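Local atomic coordinates of restriction endonuclease LpnPI (PDB entry 4RZL), a protein that cuts DNA in a cytosine modification-dependent manner, this chain being its N-terminal DNA recognition domain, which belongs to the SRA class. Residues F88-N94 / Q179-F185; L188-S194 / D208-F214; L112-F116 / I128-I132. One frame throughout, in Å; residues are numbered along the deposited sequence.

How the contacts relate
The three contacts lie in one compact recognition domain built around a curled mixed sheet. Contact 1 pairs strands 87-91 and 176-187 within that sheet. Contact 3 packs helix 108-119 on the segment leading into strand 132-137, and its two segments fall in sequence between those of contact 1; their centres are about 13 Å apart, and the ring of F185 meets L112 and I132. In contact 2 residues 188-194, leaving strand 176-187, pack on the start of helix 212-220. Its centre is about 24 Å from contact 1 and 18 Å from contact 3, where F214 and L211 pack on P131. The 128-132 segment thus lies between the sheet, helix 108-119 and helix 212-220.

Contact 1 (F88-N94 / Q179-F185); sequences FIYYGDN and QNYRAIF
F88-Y91 runs antiparallel to Q179-F185, with the axes of the two short strands 4.7 Å apart at closest approach and their directions 160° apart. F88-F185 and Y90-A183 are hydrogen-bonded pairs, while I89-I184 and Y91-R182 are non-hydrogen-bonded ones; A183 N reaches Y90 O at 2.8 Å. G92 N still donates to the carbonyl of Y181, but further on side-chain amides replace the backbone. N180 holds CG anti to its own nitrogen (chi1 -165°), which carries its amide across to the turn. ND2 donates to G92 O (2.9 Å), lying steeply above that carbonyl plane, and OD1 accepts N94 N at 3.0 Å as well as an amide hydrogen of N109. An asparagine suits this place because it offers donor and acceptor together, and glycine at 92 lets the amide come close. N94 completes the clasp, its ND2 giving to Q179 O at 2.8 Å. On the face of I89, Y91, R182 and I184, the extended R182 chain slants past the Y91 ring, with R182 CB 3.6 Å from Y91 CE2. Water 1 lies 2.9 Å from Y91 OH and weakly accepts from R182 NE. The other face, with F88, Y90, A183 and F185, is mostly aromatic: small A183 sits beside its ring-bearing neighbours, and Y90 CB comes to the edge of the F185 ring, 4.0 Å from F185 CE1. F116 of helix 108-119 meets F185 edge-to-face. Such an antiparallel pair, with a helix over one face, belongs to the curled beta sheet at the core of an SRA domain.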
loop_
_atom_site.group_PDB
_atom_site.type_symbol
_atom_site.label_atom_id
_atom_site.label_comp_id
_atom_site.label_asym_id
_atom_site.label_seq_id
_atom_site.Cartn_x
_atom_site.Cartn_y
_atom_site.Cartn_z
ATOM N N PHE A 88 -6.727 -6.515 -2.808
ATOM C CA PHE A 88 -6.430 -6.043 -1.456
ATOM C C PHE A 88 -7.553 -5.158 -0.945
ATOM O O PHE A 88 -7.933 -4.194 -1.601
ATOM C CB PHE A 88 -5.105 -5.275 -1.450
ATOM C CG PHE A 88 -4.691 -4.763 -0.094
ATOM C CD1 PHE A 88 -4.565 -5.625 0.979
ATOM C CD2 PHE A 88 -4.391 -3.426 0.087
ATOM C CE1 PHE A 88 -4.173 -5.170 2.228
ATOM C CE2 PHE A 88 -3.980 -2.953 1.339
ATOM C CZ PHE A 88 -3.879 -3.837 2.411
ATOM N N ILE A 89 -8.079 -5.476 0.224
ATOM C CA ILE A 89 -9.105 -4.639 0.837
ATOM C C ILE A 89 -8.493 -3.895 2.006
ATOM O O ILE A 89 -7.911 -4.512 2.896
ATOM C CB ILE A 89 -10.305 -5.459 1.315
ATOM C CG1 ILE A 89 -10.962 -6.152 0.120
ATOM C CG2 ILE A 89 -11.309 -4.555 2.032
ATOM C CD1 ILE A 89 -12.096 -7.062 0.513
ATOM N N TYR A 90 -8.632 -2.573 1.987
ATOM C CA TYR A 90 -7.914 -1.676 2.884
ATOM C C TYR A 90 -8.845 -0.645 3.510
ATOM O O TYR A 90 -9.632 -0.018 2.803
ATOM C CB TYR A 90 -6.809 -0.966 2.104
ATOM C CG TYR A 90 -6.048 0.082 2.877
ATOM C CD1 TYR A 90 -5.023 -0.271 3.745
ATOM C CD2 TYR A 90 -6.342 1.430 2.719
ATOM C CE1 TYR A 90 -4.313 0.699 4.437
ATOM C CE2 TYR A 90 -5.638 2.411 3.417
ATOM C CZ TYR A 90 -4.627 2.040 4.269
ATOM O OH TYR A 90 -3.925 3.015 4.951
ATOM N N TYR A 91 -8.762 -0.462 4.823
ATOM C CA TYR A 91 -9.617 0.517 5.496
ATOM C C TYR A 91 -8.857 1.801 5.786
ATOM O O TYR A 91 -7.673 1.769 6.136
ATOM C CB TYR A 91 -10.204 -0.073 6.783
ATOM C CG TYR A 91 -11.296 -1.079 6.498
ATOM C CD1 TYR A 91 -10.992 -2.415 6.276
ATOM C CD2 TYR A 91 -12.627 -0.683 6.408
ATOM C CE1 TYR A 91 -11.978 -3.331 5.987
ATOM C CE2 TYR A 91 -13.635 -1.608 6.141
ATOM C CZ TYR A 91 -13.302 -2.927 5.929
ATOM O OH TYR A 91 -14.281 -3.854 5.643
ATOM N N GLY A 92 -9.534 2.901 5.697
ATOM C CA GLY A 92 -8.973 4.194 5.774
ATOM C C GLY A 92 -8.614 4.636 7.179
ATOM O O GLY A 92 -8.726 3.937 8.071
ATOM N N ASP A 93 -8.134 5.827 7.279
ATOM C CA ASP A 93 -7.544 6.340 8.427
ATOM C C ASP A 93 -8.499 7.147 9.361
ATOM O O ASP A 93 -8.042 7.961 9.988
ATOM C CB ASP A 93 -6.262 7.091 8.149
ATOM C CG ASP A 93 -6.458 8.383 7.337
ATOM O OD1 ASP A 93 -7.454 8.615 6.742
ATOM O OD2 ASP A 93 -5.570 9.125 7.263
ATOM N N ASN A 94 -9.745 6.906 9.312
ATOM C CA ASN A 94 -10.684 7.519 10.236
ATOM C C ASN A 94 -11.252 6.426 11.137
ATOM O O ASN A 94 -12.312 5.986 10.991
ATOM C CB ASN A 94 -11.810 8.323 9.546
ATOM C CG ASN A 94 -12.616 9.202 10.531
ATOM O OD1 ASN A 94 -12.101 9.635 11.455
ATOM N ND2 ASN A 94 -13.855 9.405 10.284
ATOM N N GLN A 179 -17.836 7.641 9.865
ATOM C CA GLN A 179 -17.577 6.958 8.595
ATOM C C GLN A 179 -16.090 6.795 8.298
ATOM O O GLN A 179 -15.258 7.603 8.721
ATOM C CB GLN A 179 -18.241 7.714 7.443
ATOM C CG GLN A 179 -19.765 7.681 7.437
ATOM C CD GLN A 179 -20.331 8.383 6.217
ATOM O OE1 GLN A 179 -20.109 9.581 6.019
ATOM N NE2 GLN A 179 -21.044 7.629 5.376
ATOM N N ASN A 180 -15.772 5.742 7.557
ATOM C CA ASN A 180 -14.407 5.468 7.148
ATOM C C ASN A 180 -14.451 4.803 5.774
ATOM O O ASN A 180 -15.461 4.198 5.404
ATOM C CB ASN A 180 -13.699 4.564 8.181
ATOM C CG ASN A 180 -12.163 4.545 8.010
ATOM O OD1 ASN A 180 -11.560 5.467 7.426
ATOM N ND2 ASN A 180 -11.534 3.471 8.501
ATOM N N TYR A 181 -13.366 4.896 5.015
ATOM C CA TYR A 181 -13.361 4.273 3.696
ATOM C C TYR A 181 -12.989 2.800 3.754
ATOM O O TYR A 181 -12.104 2.378 4.509
ATOM C CB TYR A 181 -12.391 4.998 2.764
ATOM C CG TYR A 181 -12.966 6.233 2.107
ATOM C CD1 TYR A 181 -14.229 6.216 1.505
ATOM C CD2 TYR A 181 -12.263 7.426 2.118
ATOM C CE1 TYR A 181 -14.750 7.353 0.917
ATOM C CE2 TYR A 181 -12.777 8.569 1.530
ATOM C CZ TYR A 181 -14.017 8.524 0.934
ATOM O OH TYR A 181 -14.510 9.660 0.350
ATOM N N ARG A 182 -13.689 2.020 2.946
ATOM C CA ARG A 182 -13.256 0.682 2.588
ATOM C C ARG A 182 -12.833 0.755 1.126
ATOM O O ARG A 182 -13.657 1.034 0.245
ATOM C CB ARG A 182 -14.377 -0.334 2.806
ATOM C CG ARG A 182 -14.077 -1.747 2.348
ATOM C CD ARG A 182 -15.338 -2.559 2.538
ATOM N NE ARG A 182 -15.182 -3.977 2.271
ATOM C CZ ARG A 182 -15.504 -4.554 1.119
ATOM N NH1 ARG A 182 -15.976 -3.818 0.119
ATOM N NH2 ARG A 182 -15.348 -5.863 0.965
ATOM N N ALA A 183 -11.547 0.548 0.872
ATOM C CA ALA A 183 -10.988 0.747 -0.466
ATOM C C ALA A 183 -10.480 -0.563 -1.039
ATOM O O ALA A 183 -9.808 -1.316 -0.345
ATOM C CB ALA A 183 -9.844 1.782 -0.423
ATOM N N ILE A 184 -10.762 -0.814 -2.316
ATOM C CA ILE A 184 -10.367 -2.069 -2.953
ATOM C C ILE A 184 -9.316 -1.808 -4.049
ATOM O O ILE A 184 -9.504 -0.957 -4.916
ATOM C CB ILE A 184 -11.594 -2.804 -3.538
ATOM C CG1 ILE A 184 -12.640 -3.032 -2.438
ATOM C CG2 ILE A 184 -11.183 -4.127 -4.232
ATOM C CD1 ILE A 184 -13.774 -3.978 -2.819
ATOM N N PHE A 185 -8.203 -2.532 -3.976
ATOM C CA PHE A 185 -7.077 -2.352 -4.889
ATOM C C PHE A 185 -6.775 -3.629 -5.656
ATOM O O PHE A 185 -7.096 -4.721 -5.190
ATOM C CB PHE A 185 -5.811 -1.938 -4.124
ATOM C CG PHE A 185 -5.925 -0.615 -3.414
ATOM C CD1 PHE A 185 -6.463 -0.535 -2.134
ATOM C CD2 PHE A 185 -5.506 0.549 -4.029
ATOM C CE1 PHE A 185 -6.561 0.694 -1.480
ATOM C CE2 PHE A 185 -5.599 1.781 -3.378
ATOM C CZ PHE A 185 -6.123 1.851 -2.109
HETATM O O HOH W 1 -14.127 -6.406 4.261
#

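Contact 2 (L188-S194 / D208-F214); sequences LNIPMVS and DNSLNPF
I190 and P213 meet in the close-packed apolar part of this contact, with I190 CG1 3.7 Å from P213 CG. Holding CG1 beside its backbone nitrogen (chi1 -63°), I190 sends that branch across the proline ring while CG2 turns to S210 O, 3.5 Å away. Its branched chain thus fills two directions at once, and CD1 goes on toward L211. L188 reaches past it to the helix backbone: its CD1 touches F214 CA at 3.6 Å and lies at the edge of the phenylalanine ring. V193 closes the row, placing CG1 3.9 Å from L211 CD1, and V152 of the sheet touches both V193 and I190. Where the chain leaves this apolar strip, a polar junction joins two helix starts. S194 is the N-cap of helix 195-199, its OG receiving W197 N and donating to D208 OD2 at 2.7 Å, on the syn side of the carboxylate. D208 in turn forms an Asx turn: OD1 takes both S210 N and S210 OG from the same face of its plane. That leaves S210 OG able to accept S194 N at 3.1 Å, so serine, being both donor and acceptor, links the two segments. L211 is the N-cap residue of helix 212-220. The solvent side is looser. Exposed M192 brings its CE only to 5.1 Å from S210 OG, although its carbonyl oxygen lies 3.9 Å from S210 CB. At the other end, N189 ND2 donates to D224 OD2.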
loop_
_atom_site.group_PDB
_atom_site.type_symbol
_atom_site.label_atom_id
_atom_site.label_comp_id
_atom_site.label_asym_id
_atom_site.label_seq_id
_atom_site.Cartn_x
_atom_site.Cartn_y
_atom_site.Cartn_z
ATOM N N LEU A 188 -0.704 -5.758 -8.860
ATOM C CA LEU A 188 -0.144 -5.949 -10.198
ATOM C C LEU A 188 0.827 -7.132 -10.292
ATOM O O LEU A 188 1.513 -7.477 -9.329
ATOM C CB LEU A 188 0.572 -4.681 -10.644
ATOM C CG LEU A 188 -0.278 -3.423 -10.759
ATOM C CD1 LEU A 188 0.611 -2.233 -11.093
ATOM C CD2 LEU A 188 -1.362 -3.609 -11.820
ATOM N N ASN A 189 0.901 -7.725 -11.479
ATOM C CA ASN A 189 1.854 -8.788 -11.740
ATOM C C ASN A 189 3.274 -8.227 -11.837
ATOM O O ASN A 189 3.849 -8.125 -12.919
ATOM C CB ASN A 189 1.470 -9.539 -13.025
ATOM C CG ASN A 189 2.370 -10.737 -13.304
ATOM O OD1 ASN A 189 3.124 -11.186 -12.441
ATOM N ND2 ASN A 189 2.296 -11.255 -14.522
ATOM N N ILE A 190 3.817 -7.839 -10.691
ATOM C CA ILE A 190 5.181 -7.348 -10.578
ATOM C C ILE A 190 5.837 -8.144 -9.469
ATOM O O ILE A 190 5.540 -7.921 -8.294
ATOM C CB ILE A 190 5.241 -5.854 -10.232
ATOM C CG1 ILE A 190 4.618 -5.012 -11.351
ATOM C CG2 ILE A 190 6.680 -5.439 -9.915
ATOM C CD1 ILE A 190 4.578 -3.524 -11.054
ATOM N N PRO A 191 6.694 -9.110 -9.832
ATOM C CA PRO A 191 7.309 -9.951 -8.790
ATOM C C PRO A 191 8.365 -9.217 -7.964
ATOM O O PRO A 191 8.662 -9.648 -6.857
ATOM C CB PRO A 191 7.942 -11.103 -9.584
ATOM C CG PRO A 191 8.117 -10.554 -11.003
ATOM C CD PRO A 191 6.978 -9.587 -11.203
ATOM N N MET A 192 8.917 -8.131 -8.493
ATOM C CA MET A 192 10.020 -7.440 -7.835
ATOM C C MET A 192 10.116 -5.972 -8.218
ATOM O O MET A 192 10.024 -5.609 -9.400
ATOM C CB MET A 192 11.359 -8.125 -8.172
ATOM C CG MET A 192 12.558 -7.441 -7.543
ATOM S SD MET A 192 14.135 -8.135 -8.060
ATOM C CE MET A 192 14.391 -7.219 -9.572
ATOM N N VAL A 193 10.314 -5.122 -7.217
ATOM C CA VAL A 193 10.687 -3.742 -7.478
ATOM C C VAL A 193 12.173 -3.591 -7.167
ATOM O O VAL A 193 12.593 -3.804 -6.029
ATOM C CB VAL A 193 9.877 -2.763 -6.640
ATOM C CG1 VAL A 193 10.251 -1.319 -7.014
ATOM C CG2 VAL A 193 8.382 -3.023 -6.855
ATOM N N SER A 194 12.971 -3.251 -8.176
ATOM C CA SER A 194 14.431 -3.256 -8.007
ATOM C C SER A 194 14.944 -2.097 -7.143
ATOM O O SER A 194 14.327 -1.030 -7.095
ATOM C CB SER A 194 15.112 -3.200 -9.370
ATOM O OG SER A 194 15.027 -1.887 -9.872
ATOM N N ASP A 208 14.324 1.629 -14.042
ATOM C CA ASP A 208 14.314 0.512 -14.969
ATOM C C ASP A 208 12.869 0.082 -15.219
ATOM O O ASP A 208 11.931 0.810 -14.896
ATOM C CB ASP A 208 15.172 -0.648 -14.450
ATOM C CG ASP A 208 14.749 -1.136 -13.066
ATOM O OD1 ASP A 208 13.658 -0.752 -12.572
ATOM O OD2 ASP A 208 15.538 -1.911 -12.473
ATOM N N ASN A 209 12.716 -1.119 -15.753
ATOM C CA ASN A 209 11.437 -1.659 -16.181
ATOM C C ASN A 209 10.611 -2.320 -15.075
ATOM O O ASN A 209 9.615 -2.969 -15.385
ATOM C CB ASN A 209 11.663 -2.698 -17.288
ATOM C CG ASN A 209 11.900 -2.073 -18.648
ATOM O OD1 ASN A 209 12.042 -0.856 -18.771
ATOM N ND2 ASN A 209 11.958 -2.913 -19.683
ATOM N N SER A 210 11.040 -2.197 -13.817
ATOM C CA SER A 210 10.349 -2.842 -12.686
ATOM C C SER A 210 8.848 -2.543 -12.678
ATOM O O SER A 210 8.026 -3.423 -12.445
ATOM C CB SER A 210 10.938 -2.392 -11.344
ATOM O OG SER A 210 12.223 -2.914 -11.141
ATOM N N LEU A 211 8.493 -1.294 -12.940
ATOM C CA LEU A 211 7.097 -0.903 -12.844
ATOM C C LEU A 211 6.393 -0.781 -14.175
ATOM O O LEU A 211 5.358 -0.127 -14.264
ATOM C CB LEU A 211 6.970 0.421 -12.091
ATOM C CG LEU A 211 6.510 0.110 -10.665
ATOM C CD1 LEU A 211 7.648 -0.501 -9.858
ATOM C CD2 LEU A 211 5.935 1.331 -9.983
ATOM N N ASN A 212 6.911 -1.459 -15.196
ATOM C CA ASN A 212 6.252 -1.429 -16.497
ATOM C C ASN A 212 4.761 -1.832 -16.452
ATOM O O ASN A 212 3.949 -1.208 -17.126
ATOM C CB ASN A 212 7.023 -2.293 -17.499
ATOM C CG ASN A 212 8.097 -1.494 -18.244
ATOM O OD1 ASN A 212 8.457 -0.379 -17.842
ATOM N ND2 ASN A 212 8.616 -2.065 -19.318
ATOM N N PRO A 213 4.387 -2.850 -15.651
ATOM C CA PRO A 213 2.936 -3.102 -15.589
ATOM C C PRO A 213 2.143 -1.959 -14.945
ATOM O O PRO A 213 0.956 -1.802 -15.225
ATOM C CB PRO A 213 2.836 -4.375 -14.746
ATOM C CG PRO A 213 4.146 -5.074 -14.998
ATOM C CD PRO A 213 5.158 -3.958 -15.056
ATOM N N PHE A 214 2.788 -1.172 -14.096
ATOM C CA PHE A 214 2.119 -0.007 -13.528
ATOM C C PHE A 214 1.927 1.036 -14.623
ATOM O O PHE A 214 0.839 1.583 -14.792
ATOM C CB PHE A 214 2.909 0.588 -12.356
ATOM C CG PHE A 214 2.403 1.937 -11.918
ATOM C CD1 PHE A 214 1.246 2.042 -11.159
ATOM C CD2 PHE A 214 3.066 3.097 -12.288
ATOM C CE1 PHE A 214 0.771 3.279 -10.763
ATOM C CE2 PHE A 214 2.598 4.341 -11.893
ATOM C CZ PHE A 214 1.449 4.434 -11.135
#

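Contact 3 (L112-F116 / I128-I132)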
loop_
_atom_site.group_PDB
_atom_site.type_symbol
_atom_site.label_atom_id
_atom_site.label_comp_id
_atom_site.label_asym_id
_atom_site.label_seq_id
_atom_site.Cartn_x
_atom_site.Cartn_y
_atom_site.Cartn_z
ATOM N N LEU A 112 -7.279 8.870 -0.692
ATOM C CA LEU A 112 -8.015 7.739 -1.264
ATOM C C LEU A 112 -9.109 8.257 -2.183
ATOM O O LEU A 112 -9.253 7.787 -3.308
ATOM C CB LEU A 112 -8.620 6.839 -0.186
ATOM C CG LEU A 112 -7.683 5.913 0.597
ATOM C CD1 LEU A 112 -8.425 5.196 1.728
ATOM C CD2 LEU A 112 -7.054 4.903 -0.313
ATOM N N LYS A 113 -9.861 9.253 -1.728
ATOM C CA LYS A 113 -10.931 9.781 -2.572
ATOM C C LYS A 113 -10.370 10.335 -3.888
ATOM O O LYS A 113 -10.912 10.090 -4.970
ATOM C CB LYS A 113 -11.731 10.864 -1.837
ATOM C CG LYS A 113 -12.851 11.440 -2.710
ATOM C CD LYS A 113 -13.601 12.597 -2.049
ATOM C CE LYS A 113 -14.583 13.261 -3.027
ATOM N NZ LYS A 113 -15.393 12.228 -3.763
ATOM N N MET A 114 -9.272 11.075 -3.799
ATOM C CA MET A 114 -8.646 11.641 -4.998
ATOM C C MET A 114 -8.167 10.566 -5.968
ATOM O O MET A 114 -8.375 10.680 -7.176
ATOM C CB MET A 114 -7.467 12.533 -4.616
ATOM C CG MET A 114 -7.882 13.875 -4.035
ATOM S SD MET A 114 -6.438 14.803 -3.517
ATOM C CE MET A 114 -5.369 14.532 -4.937
ATOM N N LEU A 115 -7.539 9.528 -5.420
ATOM C CA LEU A 115 -6.976 8.447 -6.218
ATOM C C LEU A 115 -8.053 7.653 -6.947
ATOM O O LEU A 115 -7.900 7.341 -8.127
ATOM C CB LEU A 115 -6.163 7.505 -5.341
ATOM C CG LEU A 115 -4.906 8.046 -4.689
ATOM C CD1 LEU A 115 -4.276 6.929 -3.880
ATOM C CD2 LEU A 115 -3.962 8.541 -5.732
ATOM N N PHE A 116 -9.147 7.330 -6.262
ATOM C CA PHE A 116 -10.209 6.578 -6.932
ATOM C C PHE A 116 -10.986 7.456 -7.934
ATOM O O PHE A 116 -11.318 6.998 -9.034
ATOM C CB PHE A 116 -11.147 5.941 -5.897
ATOM C CG PHE A 116 -10.575 4.694 -5.280
ATOM C CD1 PHE A 116 -9.597 4.782 -4.287
ATOM C CD2 PHE A 116 -10.961 3.439 -5.734
ATOM C CE1 PHE A 116 -9.040 3.631 -3.732
ATOM C CE2 PHE A 116 -10.404 2.278 -5.186
ATOM C CZ PHE A 116 -9.444 2.378 -4.179
ATOM N N ILE A 128 -3.046 11.332 -11.865
ATOM C CA ILE A 128 -2.359 11.714 -10.639
ATOM C C ILE A 128 -2.081 10.519 -9.737
ATOM O O ILE A 128 -1.533 10.670 -8.654
ATOM C CB ILE A 128 -3.156 12.782 -9.868
ATOM C CG1 ILE A 128 -4.568 12.283 -9.567
ATOM C CG2 ILE A 128 -3.226 14.080 -10.679
ATOM C CD1 ILE A 128 -4.749 11.681 -8.180
ATOM N N VAL A 129 -2.439 9.330 -10.199
ATOM C CA VAL A 129 -2.237 8.122 -9.412
ATOM C C VAL A 129 -0.781 7.667 -9.441
ATOM O O VAL A 129 -0.245 7.353 -10.505
ATOM C CB VAL A 129 -3.125 6.972 -9.921
ATOM C CG1 VAL A 129 -2.860 5.704 -9.107
ATOM C CG2 VAL A 129 -4.609 7.371 -9.883
ATOM N N PRO A 130 -0.135 7.629 -8.266
ATOM C CA PRO A 130 1.233 7.138 -8.148
ATOM C C PRO A 130 1.273 5.636 -7.895
ATOM O O PRO A 130 0.250 5.031 -7.595
ATOM C CB PRO A 130 1.759 7.891 -6.929
ATOM C CG PRO A 130 0.554 7.965 -6.048
ATOM C CD PRO A 130 -0.647 8.096 -6.965
ATOM N N PRO A 131 2.461 5.038 -7.988
ATOM C CA PRO A 131 2.584 3.653 -7.547
ATOM C C PRO A 131 2.157 3.522 -6.090
ATOM O O PRO A 131 2.388 4.428 -5.286
ATOM C CB PRO A 131 4.080 3.375 -7.688
ATOM C CG PRO A 131 4.557 4.345 -8.663
ATOM C CD PRO A 131 3.728 5.565 -8.524
ATOM N N ILE A 132 1.532 2.407 -5.753
ATOM C CA ILE A 132 1.190 2.132 -4.366
ATOM C C ILE A 132 1.887 0.844 -3.954
ATOM O O ILE A 132 1.807 -0.165 -4.671
ATOM C CB ILE A 132 -0.332 2.010 -4.166
ATOM C CG1 ILE A 132 -1.007 3.362 -4.413
ATOM C CG2 ILE A 132 -0.651 1.515 -2.771
ATOM C CD1 ILE A 132 -2.516 3.279 -4.540
#
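L115 and V129 bring the two backbones closest, their CA atoms 5.7 Å apart, where one turn of helix passes an irregular segment that becomes a strand only at I132. The helical turn is regular, with F116 N bonded to L112 O at 3.0 Å. This is a helix-loop-strand connection: helix 108-119 lies on the curled sheet of the SRA domain, and the chain returns past it into strand 132-137. L115 carries the contact, because its two methyls diverge and can serve two neighbours. With CG beside the backbone nitrogen (chi1 -65°) and the chain then extended, it leaves the helix at full length. CD2 presses on P130, 3.6 Å from P130 CD, the two side chains meeting at about a right angle; a rigid proline ring offers a firm wall here and restrains the phi of P130. L115 CD1 and I132 CD1, by contrast, meet tip to tip at 4.1 Å. I66 of strand 65-70 also touches L115, and I132 continues inward to F185 and L68, which puts the leucine at the border of the sheet's hydrophobic layer. I128 approaches at the outer edge. Its CG1 sits between its own nitrogen and carbonyl carbon (chi1 57°), and its chi2 of 96° is off the usual staggered values, a twist that lays CD1 3.9 Å from M114 O and 4.1 Å from L115 CD2. Exposed M114 covers this end with its flexible thioether, the CE methyl lying 4.4 Å from I128 CD1. On the main chain, L115 O accepts from T119 OG1 and is also met by V129, whose CG2 rests 3.7 Å from that oxygen.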